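Local coordinates for SusD-like protein BACOVA_02651 (Bacteroides ovatus, PDB 5E75) that binds polysaccharide at the cell surface and probably captures xyloglucan before its transport into the periplasm for degradation, at residues A[215-219]-A[363-367]; A[263-268]-A[276-280]; A[31-35]-A[77-82]; A[325-329]-A[449-453]; A[44-50]-A[416-422]. All coordinates share one frame; numbering follows the deposited sequence.

Contact 1 (A[215-219]-A[363-367]); sequences ASDVC and VYLTY
One water joins the two helices at the edge of the contact: Tyr364 OH gives it a proton at 2.7 Å, and the water donates in turn to Cys219 O at 2.8 Å. It lies in the plane of the phenol ring. The same pair also meets through sulfur, Cys219 SG lying 3.4 Å from Tyr364 CD1 and approaching that ring obliquely, 62° off its normal. Segments 215-219 and 363-367, on helices 205-221 and 360-372 of the largely helical SusD-family fold, run 138° apart with their axes 9.1 Å from each other. The small Ala215, Ser216 and Cys219 face the large Tyr364 and Tyr367. Ala215 CB abuts Tyr367 CB at 3.7 Å, while Val363 CG1 reaches Val218 CB at 3.9 Å, the two valines crossing at about a right angle. Tyr367, its CG turned opposite the backbone N (chi1 -175°), reaches across to helix 205-221 and offers one ring face to Ser216, whose CB stands 4.0 Å from the ring centroid in a CH-pi contact. Ser216 OG turns back to Arg212 O and Gln213 O in its own helix. Phe386 of helix 382-393 meets the Tyr364 ring and also touches Cys219.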
# COMPACT_ATOMS: atom_id res chain seq x y z
N ALA A 215 -12.88 1.63 -13.83
CA ALA A 215 -13.30 1.14 -12.53
C ALA A 215 -14.69 0.49 -12.61
O ALA A 215 -14.92 -0.56 -12.02
CB ALA A 215 -13.29 2.26 -11.49
N SER A 216 -15.61 1.10 -13.36
CA SER A 216 -16.96 0.54 -13.46
C SER A 216 -16.93 -0.83 -14.12
O SER A 216 -17.66 -1.73 -13.73
CB SER A 216 -17.91 1.48 -14.21
OG SER A 216 -17.53 1.64 -15.54
N ASP A 217 -16.06 -1.00 -15.12
CA ASP A 217 -15.94 -2.29 -15.79
C ASP A 217 -15.56 -3.37 -14.76
O ASP A 217 -16.19 -4.43 -14.67
CB ASP A 217 -14.91 -2.17 -16.92
CG ASP A 217 -14.85 -3.38 -17.82
OD1 ASP A 217 -15.80 -4.19 -17.86
OD2 ASP A 217 -13.82 -3.50 -18.52
N VAL A 218 -14.55 -3.09 -13.94
CA VAL A 218 -14.15 -4.04 -12.90
C VAL A 218 -15.28 -4.30 -11.90
O VAL A 218 -15.61 -5.45 -11.59
CB VAL A 218 -12.90 -3.56 -12.15
CG1 VAL A 218 -12.51 -4.52 -11.04
CG2 VAL A 218 -11.72 -3.39 -13.12
N CYS A 219 -15.87 -3.23 -11.38
CA CYS A 219 -16.90 -3.36 -10.37
C CYS A 219 -18.12 -4.11 -10.87
O CYS A 219 -18.65 -4.99 -10.18
CB CYS A 219 -17.31 -1.97 -9.87
SG CYS A 219 -16.02 -1.08 -8.97
N VAL A 363 -10.82 -0.56 -5.82
CA VAL A 363 -11.48 -0.20 -7.06
C VAL A 363 -12.87 0.36 -6.77
O VAL A 363 -13.29 1.32 -7.43
CB VAL A 363 -11.52 -1.39 -8.07
CG1 VAL A 363 -12.03 -0.93 -9.40
CG2 VAL A 363 -10.14 -2.00 -8.24
N TYR A 364 -13.57 -0.21 -5.79
CA TYR A 364 -14.88 0.33 -5.40
C TYR A 364 -14.76 1.78 -4.96
O TYR A 364 -15.54 2.64 -5.39
CB TYR A 364 -15.50 -0.49 -4.25
CG TYR A 364 -16.10 -1.85 -4.62
CD1 TYR A 364 -15.81 -2.47 -5.83
CD2 TYR A 364 -16.97 -2.51 -3.76
CE1 TYR A 364 -16.38 -3.69 -6.16
CE2 TYR A 364 -17.52 -3.72 -4.09
CZ TYR A 364 -17.23 -4.32 -5.28
OH TYR A 364 -17.84 -5.52 -5.56
N LEU A 365 -13.81 2.07 -4.09
CA LEU A 365 -13.66 3.42 -3.58
C LEU A 365 -13.13 4.38 -4.65
O LEU A 365 -13.51 5.55 -4.68
CB LEU A 365 -12.76 3.45 -2.33
CG LEU A 365 -13.33 2.72 -1.11
CD1 LEU A 365 -12.32 2.70 0.01
CD2 LEU A 365 -14.60 3.33 -0.63
N THR A 366 -12.26 3.88 -5.53
CA THR A 366 -11.77 4.68 -6.66
C THR A 366 -12.91 5.07 -7.60
O THR A 366 -13.00 6.21 -8.04
CB THR A 366 -10.67 3.91 -7.43
OG1 THR A 366 -9.53 3.77 -6.57
CG2 THR A 366 -10.20 4.62 -8.70
N TYR A 367 -13.79 4.13 -7.88
CA TYR A 367 -14.95 4.42 -8.71
C TYR A 367 -15.80 5.52 -8.06
O TYR A 367 -16.20 6.48 -8.72
CB TYR A 367 -15.76 3.14 -8.92
CG TYR A 367 -16.95 3.25 -9.86
CD1 TYR A 367 -17.01 4.21 -10.85
CD2 TYR A 367 -18.00 2.36 -9.75
CE1 TYR A 367 -18.10 4.30 -11.71
CE2 TYR A 367 -19.10 2.44 -10.60
CZ TYR A 367 -19.14 3.41 -11.57
OH TYR A 367 -20.24 3.49 -12.41
O HOH W 1 -17.33 -6.28 -8.05

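Contact 2 (A[263-268]-A[276-280]); sequences LSDLAF and VNCWS
Ser264 and Trp279 meet twice. Trp279 N donates to Ser264 O at 2.9 Å, in the carbonyl plane, and the indole folds back so that Ser264 CB sits over one face of its six-membered ring, 3.4 Å from the centroid and only 17° off the normal. A rotation of Trp279 that puts CG between its backbone N and carbonyl carbon (chi1 47°) brings the ring over the serine. Asp265 then fixes the indole at its edge: Trp279 NE1 donates to Asp265 OD1 at 2.8 Å. OD1 lies close to the indole plane, but the carboxylate stands nearly perpendicular to it, and the N-H arrives from above the carboxylate. The chain leaves helix 263-266 at Ala267 and, after a short loop, returns as the irregular segment 276-280, which bonds to the carbonyls of the helix's last turn and of the residue just beyond. Ser280 supplies two of these bonds, OG to Asp265 O at 2.9 Å and N to Ala267 O at 3.0 Å, both donors standing above the carbonyl planes. Ser264 OG donates to Asn277 O at 2.8 Å. Further out, Met349 N bonds to Ser264 OG, Gln348 OE1 takes a bond from Asn277 ND2, and Tyr282 N reaches Ser280 OG. One water gives a proton to Phe268 O and its other proton to the carbonyl of Ser280. Leu263 CD1 touches Val276 CG1 at 4.0 Å.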
# COMPACT_ATOMS: atom_id res chain seq x y z
N LEU A 263 7.61 -9.94 9.54
CA LEU A 263 6.90 -10.49 10.71
C LEU A 263 7.38 -9.89 12.03
O LEU A 263 6.58 -9.42 12.86
CB LEU A 263 7.04 -12.03 10.73
CG LEU A 263 6.21 -12.94 11.67
CD1 LEU A 263 6.74 -12.98 13.09
CD2 LEU A 263 4.76 -12.54 11.66
N SER A 264 8.69 -9.90 12.23
CA SER A 264 9.26 -9.52 13.51
C SER A 264 9.23 -8.01 13.76
O SER A 264 9.23 -7.56 14.91
CB SER A 264 10.68 -10.07 13.62
OG SER A 264 10.69 -11.48 13.56
N ASP A 265 9.19 -7.23 12.68
CA ASP A 265 9.13 -5.78 12.80
C ASP A 265 7.71 -5.26 13.03
O ASP A 265 7.54 -4.12 13.44
CB ASP A 265 9.75 -5.12 11.57
CG ASP A 265 11.27 -5.22 11.56
OD1 ASP A 265 11.93 -4.54 12.38
OD2 ASP A 265 11.82 -5.96 10.74
N LEU A 266 6.71 -6.10 12.76
CA LEU A 266 5.31 -5.74 12.94
C LEU A 266 4.75 -6.27 14.27
O LEU A 266 3.96 -5.59 14.93
CB LEU A 266 4.46 -6.28 11.79
CG LEU A 266 4.80 -5.79 10.38
CD1 LEU A 266 3.90 -6.46 9.36
CD2 LEU A 266 4.70 -4.28 10.28
N ALA A 267 5.16 -7.47 14.67
CA ALA A 267 4.63 -8.12 15.86
C ALA A 267 5.26 -7.57 17.15
O ALA A 267 6.48 -7.51 17.26
CB ALA A 267 4.81 -9.65 15.77
N PHE A 268 4.42 -7.20 18.11
CA PHE A 268 4.86 -6.50 19.32
C PHE A 268 5.30 -7.44 20.44
O PHE A 268 6.01 -7.01 21.36
CB PHE A 268 3.74 -5.58 19.85
CG PHE A 268 2.68 -6.29 20.64
CD1 PHE A 268 1.67 -7.01 20.01
CD2 PHE A 268 2.67 -6.23 22.02
CE1 PHE A 268 0.68 -7.65 20.74
CE2 PHE A 268 1.69 -6.87 22.75
CZ PHE A 268 0.70 -7.58 22.11
N VAL A 276 7.64 -17.03 18.45
CA VAL A 276 8.61 -16.59 17.45
C VAL A 276 9.13 -15.18 17.79
O VAL A 276 8.35 -14.29 18.12
CB VAL A 276 7.97 -16.62 16.05
CG1 VAL A 276 8.79 -15.84 15.03
CG2 VAL A 276 7.77 -18.07 15.60
N ASN A 277 10.44 -14.97 17.67
CA ASN A 277 11.07 -13.71 18.04
C ASN A 277 10.50 -12.53 17.26
O ASN A 277 10.27 -12.64 16.05
CB ASN A 277 12.58 -13.78 17.84
CG ASN A 277 13.25 -14.77 18.76
OD1 ASN A 277 12.85 -14.95 19.91
ND2 ASN A 277 14.28 -15.44 18.26
N CYS A 278 10.29 -11.42 17.95
CA CYS A 278 9.75 -10.20 17.33
C CYS A 278 10.13 -9.02 18.21
O CYS A 278 10.58 -9.22 19.34
CB CYS A 278 8.24 -10.32 17.15
SG CYS A 278 7.35 -10.57 18.66
N TRP A 279 9.94 -7.80 17.71
CA TRP A 279 10.46 -6.62 18.41
C TRP A 279 9.77 -5.30 18.02
O TRP A 279 10.35 -4.23 18.17
CB TRP A 279 11.97 -6.51 18.16
CG TRP A 279 12.34 -6.67 16.70
CD1 TRP A 279 12.25 -5.72 15.72
CD2 TRP A 279 12.88 -7.84 16.08
NE1 TRP A 279 12.70 -6.24 14.52
CE2 TRP A 279 13.09 -7.54 14.72
CE3 TRP A 279 13.20 -9.12 16.55
CZ2 TRP A 279 13.62 -8.48 13.81
CZ3 TRP A 279 13.71 -10.05 15.65
CH2 TRP A 279 13.91 -9.72 14.30
N SER A 280 8.53 -5.36 17.56
CA SER A 280 7.88 -4.13 17.11
C SER A 280 7.56 -3.19 18.25
O SER A 280 7.03 -3.62 19.28
CB SER A 280 6.57 -4.44 16.39
OG SER A 280 6.05 -3.27 15.77
O HOH W 2 8.51 -5.41 21.11

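Contact 3 (A[31-35]-A[77-82]); sequences AWFDY and SGFYSV
Residues 31-35, which run into and include most of the short helix 33-36, pack against the first half of the long helix 70-95 in the helix-rich N-terminal part of this SusD-family protein. Gly78 permits the close approach: its CA lies 4.4 Å from Asp34 CA, and Asp34 CB settles directly on the glycine backbone. Phe79 puts CZ over one face of the Tyr35 ring, toward its rim and 3.4 Å from Tyr35 CE1; the ring planes are inclined at 42°. Trp32 CZ3 comes near the plane of the Phe79 ring at its edge. Val82 inserts one branch, CG2, over the centre of the indole six-membered ring of Trp32, 3.6 Å from the centroid. That methyl is anti to the carbonyl carbon of Val82, and it also leans against Ala31 CB at 4.0 Å. Helix 103-125 backs these side chains, Met116 touching Trp32 and Met124 touching Phe79, while Tyr35 OH is hydrogen-bonded to Tyr423 OH. The polar contacts involve Asp34, Ser77 and Ser81. Ser81 OG bonds to Ser77 O within the helix, from the opposite face of the Ser77 carbonyl plane to Ser81 N. Ser77 OG, anti to its backbone N (chi1 178°), donates to Asp34 OD2 at 2.8 Å, meeting the anti lone pair of OD2.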
# COMPACT_ATOMS: atom_id res chain seq x y z
N ALA A 31 11.52 -9.66 -7.16
CA ALA A 31 11.62 -8.31 -7.69
C ALA A 31 11.31 -7.22 -6.65
O ALA A 31 11.95 -6.18 -6.66
CB ALA A 31 10.70 -8.16 -8.87
N TRP A 32 10.36 -7.52 -5.76
CA TRP A 32 9.85 -6.56 -4.78
C TRP A 32 10.57 -6.63 -3.43
O TRP A 32 10.34 -5.81 -2.55
CB TRP A 32 8.36 -6.82 -4.55
CG TRP A 32 7.50 -6.48 -5.73
CD1 TRP A 32 7.05 -7.35 -6.67
CD2 TRP A 32 7.01 -5.19 -6.10
NE1 TRP A 32 6.32 -6.68 -7.63
CE2 TRP A 32 6.27 -5.35 -7.30
CE3 TRP A 32 7.14 -3.91 -5.55
CZ2 TRP A 32 5.66 -4.27 -7.95
CZ3 TRP A 32 6.52 -2.85 -6.20
CH2 TRP A 32 5.78 -3.04 -7.37
N PHE A 33 11.46 -7.61 -3.28
CA PHE A 33 12.02 -7.93 -1.97
C PHE A 33 12.72 -6.73 -1.29
O PHE A 33 12.52 -6.51 -0.09
CB PHE A 33 12.98 -9.13 -2.08
CG PHE A 33 13.55 -9.56 -0.77
CD1 PHE A 33 12.85 -10.42 0.07
CD2 PHE A 33 14.78 -9.09 -0.36
CE1 PHE A 33 13.38 -10.80 1.29
CE2 PHE A 33 15.31 -9.46 0.87
CZ PHE A 33 14.60 -10.32 1.68
N ASP A 34 13.52 -5.95 -2.02
CA ASP A 34 14.28 -4.88 -1.38
C ASP A 34 13.34 -3.82 -0.81
O ASP A 34 13.70 -3.12 0.12
CB ASP A 34 15.28 -4.19 -2.33
CG ASP A 34 16.52 -5.02 -2.58
OD1 ASP A 34 16.65 -6.11 -1.99
OD2 ASP A 34 17.37 -4.54 -3.38
N TYR A 35 12.16 -3.68 -1.41
CA TYR A 35 11.16 -2.74 -0.90
C TYR A 35 10.39 -3.34 0.27
O TYR A 35 10.29 -2.72 1.33
CB TYR A 35 10.21 -2.36 -2.04
CG TYR A 35 8.96 -1.57 -1.66
CD1 TYR A 35 9.06 -0.33 -1.03
CD2 TYR A 35 7.69 -2.03 -1.99
CE1 TYR A 35 7.93 0.40 -0.72
CE2 TYR A 35 6.56 -1.30 -1.67
CZ TYR A 35 6.69 -0.09 -1.05
OH TYR A 35 5.57 0.67 -0.73
N SER A 77 16.15 1.11 -4.65
CA SER A 77 16.68 -0.16 -5.14
C SER A 77 15.58 -1.16 -5.48
O SER A 77 15.62 -1.81 -6.52
CB SER A 77 17.62 -0.80 -4.11
OG SER A 77 18.10 -2.07 -4.58
N GLY A 78 14.60 -1.30 -4.58
CA GLY A 78 13.51 -2.23 -4.80
C GLY A 78 12.67 -1.93 -6.01
O GLY A 78 12.41 -2.80 -6.83
N PHE A 79 12.23 -0.67 -6.14
CA PHE A 79 11.40 -0.32 -7.27
C PHE A 79 12.19 -0.48 -8.56
O PHE A 79 11.65 -0.98 -9.54
CB PHE A 79 10.85 1.11 -7.14
CG PHE A 79 9.91 1.30 -5.97
CD1 PHE A 79 8.80 0.48 -5.78
CD2 PHE A 79 10.13 2.31 -5.07
CE1 PHE A 79 7.94 0.67 -4.70
CE2 PHE A 79 9.28 2.50 -3.99
CZ PHE A 79 8.18 1.68 -3.81
N TYR A 80 13.46 -0.05 -8.57
CA TYR A 80 14.26 -0.24 -9.78
C TYR A 80 14.59 -1.72 -10.04
O TYR A 80 14.79 -2.09 -11.18
CB TYR A 80 15.51 0.66 -9.81
CG TYR A 80 15.15 2.02 -10.35
CD1 TYR A 80 14.86 2.18 -11.69
CD2 TYR A 80 15.00 3.13 -9.52
CE1 TYR A 80 14.48 3.39 -12.21
CE2 TYR A 80 14.61 4.37 -10.04
CZ TYR A 80 14.37 4.48 -11.39
OH TYR A 80 13.97 5.69 -11.92
N SER A 81 14.58 -2.55 -9.01
CA SER A 81 14.71 -3.99 -9.22
C SER A 81 13.50 -4.55 -9.97
O SER A 81 13.62 -5.41 -10.84
CB SER A 81 14.89 -4.72 -7.89
OG SER A 81 16.17 -4.49 -7.34
N VAL A 82 12.31 -4.06 -9.64
CA VAL A 82 11.11 -4.43 -10.39
C VAL A 82 11.24 -3.99 -11.86
O VAL A 82 10.96 -4.77 -12.78
CB VAL A 82 9.81 -3.85 -9.77
CG1 VAL A 82 8.60 -4.25 -10.61
CG2 VAL A 82 9.62 -4.32 -8.34

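Contact 4 (A[325-329]-A[449-453]); sequences GTASP and TDAII
The backbones of Thr326 and Ile452 are tied by a single direct bond, Ile452 N to Thr326 O at 2.8 Å with an angle of 156° at the hydrogen, where the loop 325-329 passes alongside strand 451-454. This strand is an outermost one in an antiparallel three-stranded sheet. Its inner partner is strand 460-465, with backbone bonds of Ala451 to Gly463 and of Ile453 to His461, so the N-H and C=O of Ile452 lie on the side turned to the loop. A classic beta bulge, with Asp450 and Ala451 both facing Gly463, marks the entry to the strand. Ala451 CA also approaches Thr326 O, at 3.3 Å, as a CA-H...O contact. Among the side chains, Thr326 has its hydroxyl flanked by both backbone neighbours of CA (chi1 63°), which brings OG1 within 3.4 Å of Asp450 O, a weak and unsettled bond. Ile452 extends CG1 and CD1 toward Ser328, with CD1 3.9 Å from Ser328 OG; that hydroxyl bonds to Gly284 O. Leu289 of helix 286-291 touches both Ser328 and Ile452, and Phe462 lies against Ile452 from the neighbouring strand. Two waters complete the seam. One donates to Thr326 O and to Thr449 O, the latter at 2.6 Å; the other donates to Ala327 O and, at 2.7 Å, to Ile452 O. Ile452 thus has its N-H taken by Thr326 O and its C=O by a water shared with Ala327 O, without a fourth regular strand, and Thr326 O accepts from both a peptide N-H and a water.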
# COMPACT_ATOMS: atom_id res chain seq x y z
N GLY A 325 -2.94 -5.27 27.07
CA GLY A 325 -2.15 -4.06 27.21
C GLY A 325 -3.00 -2.80 27.09
O GLY A 325 -4.23 -2.88 27.00
N THR A 326 -2.34 -1.66 27.03
CA THR A 326 -3.02 -0.37 26.97
C THR A 326 -2.47 0.51 25.86
O THR A 326 -2.58 1.72 25.90
CB THR A 326 -2.93 0.40 28.31
OG1 THR A 326 -1.56 0.71 28.60
CG2 THR A 326 -3.51 -0.43 29.43
N ALA A 327 -1.89 -0.14 24.86
CA ALA A 327 -1.38 0.55 23.68
C ALA A 327 -2.18 0.14 22.43
O ALA A 327 -3.37 -0.17 22.54
CB ALA A 327 0.09 0.28 23.53
N SER A 328 -1.56 0.16 21.26
CA SER A 328 -2.29 -0.09 20.02
C SER A 328 -1.39 -0.79 19.00
O SER A 328 -1.25 -0.33 17.86
CB SER A 328 -2.88 1.22 19.48
OG SER A 328 -1.91 2.25 19.47
N PRO A 329 -0.78 -1.92 19.38
CA PRO A 329 0.14 -2.56 18.44
C PRO A 329 -0.56 -3.10 17.20
O PRO A 329 -1.78 -3.30 17.15
CB PRO A 329 0.76 -3.68 19.29
CG PRO A 329 -0.24 -3.97 20.39
CD PRO A 329 -0.90 -2.65 20.66
N THR A 449 0.51 8.31 23.34
CA THR A 449 0.04 8.38 24.71
C THR A 449 0.17 7.01 25.37
O THR A 449 0.13 5.99 24.69
CB THR A 449 -1.38 8.94 24.76
OG1 THR A 449 -1.62 9.56 26.04
CG2 THR A 449 -2.44 7.89 24.47
N ASP A 450 0.34 7.01 26.69
CA ASP A 450 0.66 5.79 27.42
C ASP A 450 -0.48 4.80 27.50
O ASP A 450 -0.24 3.59 27.49
CB ASP A 450 1.04 6.13 28.86
CG ASP A 450 2.45 6.65 29.00
OD1 ASP A 450 3.27 6.46 28.08
OD2 ASP A 450 2.73 7.22 30.07
N ALA A 451 -1.71 5.30 27.61
CA ALA A 451 -2.85 4.44 27.83
C ALA A 451 -4.02 4.77 26.94
O ALA A 451 -4.50 5.91 26.89
CB ALA A 451 -3.28 4.48 29.31
N ILE A 452 -4.49 3.74 26.26
CA ILE A 452 -5.71 3.79 25.48
C ILE A 452 -6.61 2.71 26.03
O ILE A 452 -6.25 1.54 26.05
CB ILE A 452 -5.41 3.54 23.99
CG1 ILE A 452 -4.45 4.61 23.46
CG2 ILE A 452 -6.70 3.52 23.20
CD1 ILE A 452 -3.99 4.35 22.05
N ILE A 453 -7.77 3.11 26.53
CA ILE A 453 -8.71 2.16 27.14
C ILE A 453 -10.11 2.37 26.59
O ILE A 453 -10.35 3.33 25.86
CB ILE A 453 -8.70 2.30 28.69
CG1 ILE A 453 -9.17 3.69 29.11
CG2 ILE A 453 -7.30 2.03 29.22
CD1 ILE A 453 -9.37 3.83 30.62
O HOH W 3 -1.26 3.79 24.33
O HOH W 4 -5.68 -0.21 24.01

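Contact 5 (A[44-50]-A[416-422]); sequences GSGRAND and GMEYSNW
With CG anti to its backbone N (chi1 -163°) and the chain extended to NE, Arg47 lies across the indole of Trp422, which is itself swung anti to its N (chi1 175°). Arg47 CG stands 3.6 Å from the centroid of the five-membered ring, a CH-pi contact over the face, whereas the guanidinium is turned 77° from the indole plane, and its NH2 bonds to Ile493 O. Ala48 CB packs on Asn421 CB at 3.6 Å and beside Trp422 CB. Trp422 N donates at 3.0 Å to Gly44 O in helix 40-46; Asn49 has positive phi in a Schellman motif. Asp50 binds the loop that leads into helix 421-431. Its OD1 takes a nearly straight bond from Asn421 ND2 at 2.9 Å on the syn side; its OD2 receives Ser45 OG at 2.8 Å and Met417 N at 2.9 Å from opposite faces of the carboxylate. A water donates to Asp50 OD2 as well and accepts from Asn421 N at 2.9 Å. Four donors therefore hold both oxygens of this buried carboxylate, which probably favours its ionised form and holds this loop of the C-terminal part of the chain to the N-terminal part.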
# COMPACT_ATOMS: atom_id res chain seq x y z
N GLY A 44 4.94 3.60 3.12
CA GLY A 44 3.54 3.42 2.74
C GLY A 44 2.54 3.70 3.86
O GLY A 44 1.46 4.26 3.62
N SER A 45 2.90 3.29 5.08
CA SER A 45 2.01 3.42 6.25
C SER A 45 2.46 4.48 7.26
O SER A 45 1.66 5.30 7.71
CB SER A 45 1.81 2.07 6.95
OG SER A 45 0.81 1.31 6.31
N GLY A 46 3.74 4.47 7.62
CA GLY A 46 4.23 5.42 8.60
C GLY A 46 4.00 6.86 8.17
O GLY A 46 3.51 7.70 8.91
N ARG A 47 4.34 7.16 6.92
CA ARG A 47 4.28 8.52 6.45
C ARG A 47 2.84 9.03 6.36
O ARG A 47 2.61 10.23 6.44
CB ARG A 47 4.98 8.64 5.10
CG ARG A 47 5.33 10.07 4.70
CD ARG A 47 6.46 10.04 3.73
NE ARG A 47 6.85 11.34 3.20
CZ ARG A 47 7.65 12.21 3.81
NH1 ARG A 47 8.12 11.96 5.02
NH2 ARG A 47 7.99 13.33 3.19
N ALA A 48 1.88 8.12 6.25
CA ALA A 48 0.46 8.47 6.30
C ALA A 48 -0.04 8.69 7.73
O ALA A 48 -1.19 9.07 7.92
CB ALA A 48 -0.38 7.37 5.66
N ASN A 49 0.81 8.42 8.71
CA ASN A 49 0.43 8.37 10.12
C ASN A 49 -0.55 7.24 10.42
O ASN A 49 -1.41 7.36 11.29
CB ASN A 49 -0.11 9.72 10.64
CG ASN A 49 0.00 9.84 12.15
OD1 ASN A 49 0.95 9.34 12.75
ND2 ASN A 49 -0.95 10.52 12.77
N ASP A 50 -0.41 6.11 9.74
CA ASP A 50 -1.17 4.92 10.15
C ASP A 50 -0.73 4.53 11.56
O ASP A 50 -1.54 4.14 12.39
CB ASP A 50 -0.87 3.72 9.24
CG ASP A 50 -1.59 3.75 7.89
OD1 ASP A 50 -2.24 4.72 7.50
OD2 ASP A 50 -1.45 2.73 7.16
N GLY A 416 -5.74 0.74 6.31
CA GLY A 416 -4.75 0.92 7.37
C GLY A 416 -3.79 -0.25 7.45
O GLY A 416 -4.19 -1.41 7.38
N MET A 417 -2.50 0.06 7.59
CA MET A 417 -1.44 -0.95 7.71
C MET A 417 -1.34 -1.85 6.49
O MET A 417 -0.83 -2.96 6.56
CB MET A 417 -1.58 -1.76 9.02
CG MET A 417 -1.44 -0.93 10.29
SD MET A 417 -0.01 0.17 10.32
CE MET A 417 1.32 -0.97 9.87
N GLU A 418 -1.76 -1.35 5.33
CA GLU A 418 -1.51 -2.03 4.04
C GLU A 418 -0.50 -1.26 3.19
O GLU A 418 -0.30 -1.59 2.02
CB GLU A 418 -2.80 -2.26 3.26
CG GLU A 418 -3.68 -3.29 3.93
CD GLU A 418 -4.99 -3.54 3.23
OE1 GLU A 418 -5.02 -3.82 2.00
OE2 GLU A 418 -6.00 -3.51 3.96
N TYR A 419 0.15 -0.27 3.78
CA TYR A 419 1.27 0.41 3.12
C TYR A 419 0.84 1.12 1.85
O TYR A 419 1.61 1.21 0.90
CB TYR A 419 2.43 -0.56 2.87
CG TYR A 419 2.52 -1.69 3.91
CD1 TYR A 419 2.68 -1.44 5.27
CD2 TYR A 419 2.44 -3.01 3.50
CE1 TYR A 419 2.74 -2.51 6.20
CE2 TYR A 419 2.50 -4.06 4.40
CZ TYR A 419 2.64 -3.80 5.73
OH TYR A 419 2.70 -4.90 6.57
N SER A 420 -0.38 1.65 1.86
CA SER A 420 -0.96 2.33 0.71
C SER A 420 -1.44 3.75 1.00
O SER A 420 -1.52 4.57 0.09
CB SER A 420 -2.13 1.51 0.18
OG SER A 420 -3.09 1.29 1.19
N ASN A 421 -1.78 4.06 2.23
CA ASN A 421 -2.41 5.34 2.52
C ASN A 421 -1.53 6.52 2.16
O ASN A 421 -2.05 7.54 1.72
CB ASN A 421 -2.88 5.43 3.98
CG ASN A 421 -4.13 4.61 4.26
OD1 ASN A 421 -4.93 4.33 3.36
ND2 ASN A 421 -4.31 4.25 5.51
N TRP A 422 -0.22 6.43 2.32
CA TRP A 422 0.62 7.59 2.03
C TRP A 422 0.55 7.96 0.55
O TRP A 422 0.49 9.13 0.19
CB TRP A 422 2.08 7.41 2.45
CG TRP A 422 2.90 8.60 2.02
CD1 TRP A 422 3.98 8.60 1.18
CD2 TRP A 422 2.69 9.97 2.39
NE1 TRP A 422 4.45 9.88 1.00
CE2 TRP A 422 3.67 10.74 1.73
CE3 TRP A 422 1.75 10.62 3.20
CZ2 TRP A 422 3.73 12.12 1.87
CZ3 TRP A 422 1.82 11.99 3.33
CH2 TRP A 422 2.81 12.72 2.68
O HOH W 5 -1.99 2.15 4.45

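From the N terminus, residues 31-35 open contact 3 and 44-50 open contact 5 before 77-82 close contact 3, so the loops of contacts 3 and 5 cross, contact 5 closing much later at 416-422. Contact 1 opens at 215-219; contact 2 opens and closes inside it, as a short reversal at 263-280. Residues 325-329 then open contact 4, 363-367 close contact 1, and 416-422 close contact 5, which spans contacts 1 and 2. Contact 4 closes last, at 449-453, crossing both 1 and 5. Contact 5 ties the N-terminal and C-terminal parts near the chain centre. Contact 2 bridges outward from it, Leu266 touching Tyr419 and Phe268 touching Pro329 of contact 4, beside the small sheet.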